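Local atomic coordinates of MutT/NUDIX family protein (Bacillus thuringiensis str. Al Hakam, PDB entry 3ID9), a protein that probably hydrolyses a nucleoside diphosphate linked to another group, as MutT/NUDIX family enzymes do, although its own substrate is not established. Residues 63-66 and 67-71; 53-56 and 57-61. All blocks are in the same frame, centred on the assembly; numbering follows the deposited sequence.

Interaction 1 (63-66 and 67-71); sequences EAMI and REMRE
Ile66 and Arg70 meet one turn apart on helix 61-72: the CG2 branch of Ile66 lies over the centre of the Arg70 guanidinium, 3.5 Å from CZ. Arg70 sets CG between its backbone N and carbonyl carbon (chi1 51°) and then runs extended to NE, which carries the flat group back over the isoleucine; Glu76 holds NH1 by a salt bridge. This flank is the loose, solvent side. The sheet-facing side is closely packed. There the selenomethionine side chains of Met65 and Met69 lie side by side and point the same way, CE of Met65 standing 4.2 Å from SE of Met69, and both reach Leu102 of strand 95-104. Ordinary i to i+4 bonds hold the backbone throughout, such as Glu68 N to Ala64 O at 2.9 Å. A third flank is polar. Arg67 bends at chi3 (56°), bringing its guanidinium above Ala64 O. Its NH1 donates to OE2 of Glu68 at 2.9 Å, nearly straight (165°) and in the guanidinium plane but from above the carboxylate plane, and, weakly and less surely, to OE1 of Glu71 at 3.4 Å; NE is bridged to Glu59. This Arg-Glu-hydrophobic-x-Glu pattern, with its acids on one flank and its hydrophobic side against the sheet, is that of the Nudix-box helix.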
loop_
_atom_site.group_PDB
_atom_site.type_symbol
_atom_site.label_atom_id
_atom_site.label_comp_id
_atom_site.label_asym_id
_atom_site.label_seq_id
_atom_site.Cartn_x
_atom_site.Cartn_y
_atom_site.Cartn_z
ATOM N N GLU B 63 8.124 -11.256 0.599
ATOM C CA GLU B 63 9.297 -12.085 0.371
ATOM C C GLU B 63 10.523 -11.230 0.042
ATOM O O GLU B 63 11.633 -11.526 0.485
ATOM C CB GLU B 63 9.022 -13.084 -0.758
ATOM C CG GLU B 63 7.821 -13.976 -0.488
ATOM C CD GLU B 63 7.506 -14.915 -1.639
ATOM O OE1 GLU B 63 7.408 -14.445 -2.798
ATOM O OE2 GLU B 63 7.347 -16.127 -1.379
ATOM N N ALA B 64 10.312 -10.166 -0.727
ATOM C CA ALA B 64 11.393 -9.270 -1.108
ATOM C C ALA B 64 11.897 -8.470 0.095
ATOM O O ALA B 64 13.101 -8.298 0.271
ATOM C CB ALA B 64 10.928 -8.328 -2.210
HETATM N N MSE B 65 10.977 -7.982 0.921
HETATM C CA MSE B 65 11.355 -7.217 2.096
HETATM C C MSE B 65 12.213 -8.080 3.028
HETATM O O MSE B 65 13.264 -7.635 3.496
HETATM C CB MSE B 65 10.116 -6.730 2.849
HETATM C CG MSE B 65 10.429 -5.786 4.006
HETATM SE SE MSE B 65 11.072 -4.021 3.416
HETATM C CE MSE B 65 12.980 -4.366 3.318
ATOM N N ILE B 66 11.757 -9.306 3.293
ATOM C CA ILE B 66 12.475 -10.230 4.164
ATOM C C ILE B 66 13.838 -10.583 3.576
ATOM O O ILE B 66 14.821 -10.684 4.306
ATOM C CB ILE B 66 11.662 -11.547 4.403
ATOM C CG1 ILE B 66 10.726 -11.385 5.597
ATOM C CG2 ILE B 66 12.599 -12.711 4.702
ATOM C CD1 ILE B 66 9.729 -10.251 5.465
ATOM N N ARG B 67 13.894 -10.776 2.263
ATOM C CA ARG B 67 15.152 -11.119 1.604
ATOM C C ARG B 67 16.159 -9.971 1.657
ATOM O O ARG B 67 17.323 -10.179 2.000
ATOM C CB ARG B 67 14.915 -11.516 0.141
ATOM C CG ARG B 67 16.201 -11.713 -0.655
ATOM C CD ARG B 67 15.941 -12.172 -2.081
ATOM N NE ARG B 67 15.062 -11.256 -2.808
ATOM C CZ ARG B 67 15.334 -9.973 -3.035
ATOM N NH1 ARG B 67 16.472 -9.440 -2.595
ATOM N NH2 ARG B 67 14.458 -9.216 -3.683
ATOM N N GLU B 68 15.721 -8.768 1.300
ATOM C CA GLU B 68 16.608 -7.617 1.325
ATOM C C GLU B 68 17.093 -7.405 2.751
ATOM O O GLU B 68 18.270 -7.127 2.991
ATOM C CB GLU B 68 15.881 -6.362 0.842
ATOM C CG GLU B 68 15.604 -6.304 -0.656
ATOM C CD GLU B 68 16.854 -6.069 -1.485
ATOM O OE1 GLU B 68 17.756 -5.341 -1.013
ATOM O OE2 GLU B 68 16.926 -6.599 -2.617
HETATM N N MSE B 69 16.184 -7.560 3.701
HETATM C CA MSE B 69 16.531 -7.357 5.091
HETATM C C MSE B 69 17.656 -8.272 5.577
HETATM O O MSE B 69 18.551 -7.817 6.302
HETATM C CB MSE B 69 15.293 -7.521 5.961
HETATM C CG MSE B 69 15.220 -6.522 7.095
HETATM SE SE MSE B 69 15.528 -4.645 6.594
HETATM C CE MSE B 69 16.057 -4.056 8.353
ATOM N N ARG B 70 17.646 -9.548 5.192
ATOM C CA ARG B 70 18.725 -10.395 5.664
ATOM C C ARG B 70 19.993 -10.381 4.817
ATOM O O ARG B 70 21.025 -10.885 5.250
ATOM C CB ARG B 70 18.251 -11.829 5.947
ATOM C CG ARG B 70 17.468 -12.559 4.886
ATOM C CD ARG B 70 16.676 -13.678 5.586
ATOM N NE ARG B 70 15.892 -14.498 4.666
ATOM C CZ ARG B 70 14.942 -15.353 5.043
ATOM N NH1 ARG B 70 14.644 -15.509 6.327
ATOM N NH2 ARG B 70 14.285 -16.050 4.131
ATOM N N GLU B 71 19.935 -9.777 3.636
ATOM C CA GLU B 71 21.124 -9.678 2.805
ATOM C C GLU B 71 21.887 -8.419 3.222
ATOM O O GLU B 71 23.105 -8.348 3.089
ATOM C CB GLU B 71 20.768 -9.564 1.320
ATOM C CG GLU B 71 19.857 -10.666 0.788
ATOM C CD GLU B 71 19.692 -10.616 -0.730
ATOM O OE1 GLU B 71 19.585 -9.498 -1.285
ATOM O OE2 GLU B 71 19.656 -11.695 -1.364
#

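Interaction 2 (53-56 and 57-61); sequences GRVE and NGETL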
loop_
_atom_site.group_PDB
_atom_site.type_symbol
_atom_site.label_atom_id
_atom_site.label_comp_id
_atom_site.label_asym_id
_atom_site.label_seq_id
_atom_site.Cartn_x
_atom_site.Cartn_y
_atom_site.Cartn_z
ATOM N N GLY B 53 15.136 -2.637 -1.652
ATOM C CA GLY B 53 15.586 -3.084 -2.950
ATOM C C GLY B 53 14.450 -3.452 -3.887
ATOM O O GLY B 53 13.268 -3.320 -3.560
ATOM N N ARG B 54 14.830 -3.929 -5.063
ATOM C CA ARG B 54 13.882 -4.327 -6.088
ATOM C C ARG B 54 13.152 -5.622 -5.736
ATOM O O ARG B 54 13.744 -6.571 -5.221
ATOM C CB ARG B 54 14.619 -4.523 -7.415
ATOM C CG ARG B 54 14.067 -3.726 -8.578
ATOM C CD ARG B 54 13.924 -4.609 -9.811
ATOM N NE ARG B 54 15.008 -5.583 -9.903
ATOM C CZ ARG B 54 14.897 -6.765 -10.506
ATOM N NH1 ARG B 54 13.748 -7.116 -11.074
ATOM N NH2 ARG B 54 15.926 -7.608 -10.520
ATOM N N VAL B 55 11.856 -5.652 -6.005
ATOM C CA VAL B 55 11.073 -6.853 -5.772
ATOM C C VAL B 55 11.337 -7.711 -7.014
ATOM O O VAL B 55 11.021 -7.306 -8.127
ATOM C CB VAL B 55 9.577 -6.514 -5.649
ATOM C CG1 VAL B 55 8.745 -7.790 -5.556
ATOM C CG2 VAL B 55 9.359 -5.647 -4.419
ATOM N N GLU B 56 11.949 -8.875 -6.824
ATOM C CA GLU B 56 12.273 -9.754 -7.944
ATOM C C GLU B 56 11.081 -10.565 -8.450
ATOM O O GLU B 56 10.197 -10.959 -7.684
ATOM C CB GLU B 56 13.427 -10.683 -7.557
ATOM C CG GLU B 56 14.627 -9.926 -7.011
ATOM C CD GLU B 56 15.822 -10.813 -6.712
ATOM O OE1 GLU B 56 15.637 -11.895 -6.111
ATOM O OE2 GLU B 56 16.954 -10.414 -7.070
ATOM N N ASN B 57 11.072 -10.812 -9.754
ATOM C CA ASN B 57 9.989 -11.547 -10.396
ATOM C C ASN B 57 9.521 -12.785 -9.632
ATOM O O ASN B 57 10.315 -13.663 -9.282
ATOM C CB ASN B 57 10.399 -11.929 -11.820
ATOM C CG ASN B 57 9.251 -12.513 -12.617
ATOM O OD1 ASN B 57 8.854 -13.664 -12.408
ATOM N ND2 ASN B 57 8.699 -11.714 -13.532
ATOM N N GLY B 58 8.219 -12.836 -9.367
ATOM C CA GLY B 58 7.651 -13.963 -8.651
ATOM C C GLY B 58 7.619 -13.818 -7.141
ATOM O O GLY B 58 7.058 -14.668 -6.443
ATOM N N GLU B 59 8.216 -12.751 -6.619
ATOM C CA GLU B 59 8.222 -12.549 -5.175
ATOM C C GLU B 59 7.056 -11.681 -4.750
ATOM O O GLU B 59 6.588 -10.845 -5.513
ATOM C CB GLU B 59 9.499 -11.841 -4.713
ATOM C CG GLU B 59 10.805 -12.566 -4.922
ATOM C CD GLU B 59 11.968 -11.779 -4.333
ATOM O OE1 GLU B 59 12.110 -10.588 -4.685
ATOM O OE2 GLU B 59 12.734 -12.341 -3.520
ATOM N N THR B 60 6.583 -11.894 -3.531
ATOM C CA THR B 60 5.528 -11.060 -2.990
ATOM C C THR B 60 6.307 -9.899 -2.374
ATOM O O THR B 60 7.506 -10.038 -2.097
ATOM C CB THR B 60 4.751 -11.760 -1.871
ATOM O OG1 THR B 60 5.659 -12.165 -0.841
ATOM C CG2 THR B 60 4.014 -12.968 -2.412
ATOM N N LEU B 61 5.655 -8.761 -2.162
ATOM C CA LEU B 61 6.350 -7.630 -1.564
ATOM C C LEU B 61 7.033 -8.104 -0.284
ATOM O O LEU B 61 8.159 -7.712 0.012
ATOM C CB LEU B 61 5.373 -6.504 -1.219
ATOM C CG LEU B 61 4.573 -5.903 -2.368
ATOM C CD1 LEU B 61 3.732 -4.762 -1.831
ATOM C CD2 LEU B 61 5.500 -5.421 -3.461
#
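The loop of the Nudix box, which leads from the end of strand 48-54 into helix 61-72, is closed here by a reciprocal pairing of Glu56 and Glu59 around a type II beta turn. Glu59 N donates to Glu56 O at 2.9 Å, in the carbonyl plane, and Asn57 and Gly58 occupy the corners, Gly58 with the positive phi that the third position of such a turn takes. The side chain of Glu59 then adds a second tie: OE1 accepts the backbone N of Glu56 at 2.7 Å, on the anti side of the carboxylate and 22° out of its plane. With CG anti to the carbonyl carbon (chi1 -64°) and the chain extended beyond it, Glu59 passes CB and CG close to Glu56 O before its carboxylate arrives at the Glu56 amide. The two glutamates run side by side in the same direction with their carboxylate planes turned 43° apart, OE1 of Glu56 lying 3.9 Å from OE2 of Glu59. On the inner side, Val55 spans the loop: CG1 rests 3.7 Å from Glu59 O, and CG2 crosses to CD2 of Leu61 at 4.0 Å, beside Val26 and Ala64. Thr60 N-caps the helix through its side chain, while Glu63 OE1 accepts Thr60 N, the pairing of a capping box; Leu61 N is taken by Asp87 of the second subunit. Because OE1 of Glu59 holds the loop backbone while OE2 faces Arg67, one carboxylate fixes the turn and ties it to the helix, and the arginine probably offsets the negative charge that the paired glutamates bring together.

Interactions 1 and 2 are successive pieces of one Nudix box, their centres about 9 Å apart. Residues 53-61 run from the end of strand 48-54 through the loop to the first residue of helix 61-72; residues 63-71 make up most of that helix. Arg67 joins them, its NE 2.7 Å from Glu59 OE2 and its NH2 probably hydrogen-bonded to Arg54 O. Both contacts are partly buried, but differently. In 63-71 regular helical bonds carry a hydrophobic side against the sheet and a charged flank turned toward the loop. In 53-61 one turn, braced by a carboxylate, is joined by a small apolar contact of Val55 with Leu61, and Thr60 and Leu61 meet the second subunit, which does not touch residues 63-71.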